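Local coordinates for uncharacterized protein (PDB 4RGI), which is of unknown function but is a small Yersinia pestis protein with a KTSC domain and an alpha-beta sandwich fold, at residues N23-I28 against L68-G73. Residues are numbered along the deposited sequence; the frame is centred on the assembly and turned at random. Where two conformers were deposited one is given.
Sequences NRMLEI and LCRKIG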
# COMPACT_ATOMS: atom_id res chain seq x y z
N ASN A 23 -0.17 -11.55 8.06
CA ASN A 23 0.12 -12.12 6.75
C ASN A 23 1.18 -11.33 5.99
O ASN A 23 1.52 -11.67 4.86
CB ASN A 23 -1.16 -12.20 5.92
CG ASN A 23 -2.32 -12.81 6.68
OD1 ASN A 23 -2.12 -13.57 7.62
ND2 ASN A 23 -3.54 -12.48 6.27
N ARG A 24 1.68 -10.27 6.62
CA ARG A 24 2.63 -9.35 5.99
C ARG A 24 2.11 -8.86 4.64
O ARG A 24 2.84 -8.84 3.64
CB ARG A 24 4.00 -10.00 5.81
CG ARG A 24 4.48 -10.81 7.01
CD ARG A 24 4.69 -10.00 8.27
NE ARG A 24 5.59 -10.70 9.20
CZ ARG A 24 5.27 -11.78 9.91
NH1 ARG A 24 4.06 -12.32 9.81
NH2 ARG A 24 6.17 -12.34 10.71
N MSE A 25 0.86 -8.43 4.65
CA MSE A 25 0.18 -8.04 3.42
C MSE A 25 -0.19 -6.57 3.43
O MSE A 25 -0.71 -6.07 4.43
CB MSE A 25 -1.05 -8.90 3.23
CG MSE A 25 -1.80 -8.68 1.93
SE MSE A 25 -3.04 -10.15 1.72
CE MSE A 25 -4.38 -9.62 3.04
N LEU A 26 0.11 -5.87 2.33
CA LEU A 26 -0.16 -4.45 2.20
C LEU A 26 -1.27 -4.26 1.19
O LEU A 26 -1.21 -4.84 0.12
CB LEU A 26 1.09 -3.72 1.74
CG LEU A 26 0.99 -2.22 1.50
CD1 LEU A 26 0.97 -1.47 2.82
CD2 LEU A 26 2.18 -1.82 0.69
N GLU A 27 -2.29 -3.47 1.51
CA GLU A 27 -3.39 -3.27 0.57
C GLU A 27 -3.46 -1.81 0.19
O GLU A 27 -3.49 -0.93 1.05
CB GLU A 27 -4.71 -3.74 1.17
CG GLU A 27 -5.84 -3.90 0.17
CD GLU A 27 -7.04 -4.63 0.77
OE1 GLU A 27 -7.03 -5.87 0.83
OE2 GLU A 27 -7.97 -3.94 1.23
N ILE A 28 -3.45 -1.54 -1.11
CA ILE A 28 -3.44 -0.17 -1.60
C ILE A 28 -4.65 0.05 -2.49
O ILE A 28 -4.83 -0.67 -3.46
CB ILE A 28 -2.18 0.15 -2.40
CG1 ILE A 28 -0.92 -0.17 -1.59
CG2 ILE A 28 -2.20 1.63 -2.81
CD1 ILE A 28 0.36 0.16 -2.32
N LEU A 68 5.33 -9.03 -4.91
CA LEU A 68 4.28 -9.66 -5.70
C LEU A 68 2.94 -9.00 -5.38
O LEU A 68 2.61 -8.79 -4.22
CB LEU A 68 4.21 -11.15 -5.40
CG LEU A 68 3.50 -12.11 -6.35
CD1 LEU A 68 4.01 -13.50 -6.05
CD2 LEU A 68 1.99 -12.08 -6.18
N CYS A 69 2.17 -8.71 -6.42
CA CYS A 69 0.87 -8.11 -6.18
C CYS A 69 -0.25 -8.76 -6.96
O CYS A 69 -0.04 -9.43 -7.98
CB CYS A 69 0.90 -6.62 -6.48
SG CYS A 69 0.84 -6.16 -8.19
N ARG A 70 -1.45 -8.60 -6.43
CA ARG A 70 -2.64 -9.09 -7.10
C ARG A 70 -3.76 -8.07 -6.94
O ARG A 70 -3.88 -7.40 -5.91
CB ARG A 70 -3.06 -10.45 -6.54
CG ARG A 70 -3.35 -10.44 -5.08
CD ARG A 70 -3.56 -11.84 -4.55
NE ARG A 70 -3.85 -11.81 -3.12
CZ ARG A 70 -3.62 -12.81 -2.28
NH1 ARG A 70 -3.08 -13.93 -2.75
NH2 ARG A 70 -3.91 -12.70 -0.99
N LYS A 71 -4.57 -7.94 -7.99
CA LYS A 71 -5.70 -7.04 -7.96
C LYS A 71 -6.89 -7.75 -7.31
O LYS A 71 -7.14 -8.92 -7.60
CB LYS A 71 -6.06 -6.56 -9.36
CG LYS A 71 -7.02 -5.40 -9.35
CD LYS A 71 -7.40 -4.92 -10.74
CE LYS A 71 -8.30 -3.70 -10.63
NZ LYS A 71 -9.17 -3.54 -11.81
N ILE A 72 -7.60 -7.06 -6.44
CA ILE A 72 -8.78 -7.67 -5.83
C ILE A 72 -10.04 -6.94 -6.27
O ILE A 72 -10.05 -5.72 -6.43
CB ILE A 72 -8.69 -7.69 -4.30
CG1 ILE A 72 -8.66 -6.28 -3.72
CG2 ILE A 72 -7.46 -8.46 -3.86
CD1 ILE A 72 -8.74 -6.25 -2.22
N GLY A 73 -11.11 -7.70 -6.48
CA GLY A 73 -12.37 -7.14 -6.96
C GLY A 73 -13.24 -8.19 -7.63
O GLY A 73 -13.03 -9.39 -7.45
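A methyl group rests against a carboxylate here: Ile72 CD1 lies 3.5 Å from Glu27 OE1 and 3.8 Å from Glu27 CD. A second touch is tentative, because Met25 was modelled in two conformers. In one of them the selenium of this selenomethionine sits 3.8 Å from Arg70 NH2, oblique to the guanidinium plane. No hydrogen bond joins 23-28 to 68-73. Strand 34-39 lies between strands 25-30 and 69-72 in the antiparallel sheet, so side chains must reach across it. Met25 and Glu27 both do so from the face away from helices 43-51 and 55-63, which cover Leu26 and Ile28. Glu27 does not start out facing 68-73, but with CG anti to the backbone N (chi1 -165°) and the chain extended beyond it, the carboxylate arrives at the Ile72 methyl. The Arg70 chain is extended from CG to NE, which carries the guanidinium toward the selenium. Both pairs of side chains cross at about a right angle. The two segments bury 112 Å² between them, both sides summed. Gln37, on the middle strand, gives a hydrogen bond from NE2 to Glu27 OE1 and accepts one at OE1 from Arg70 NE, while Arg6 forms a salt bridge with Glu27 OE2. Both oxygens of the buried Glu27 carboxylate are therefore satisfied, and the Arg6 pairing probably keeps it ionised. Ile72 adds an apolar neighbour beside OE1. On this face the polar side-chain link between strands 25-30 and 69-72 thus runs through the Gln37 amide, in addition to the backbone pairing of both with strand 34-39.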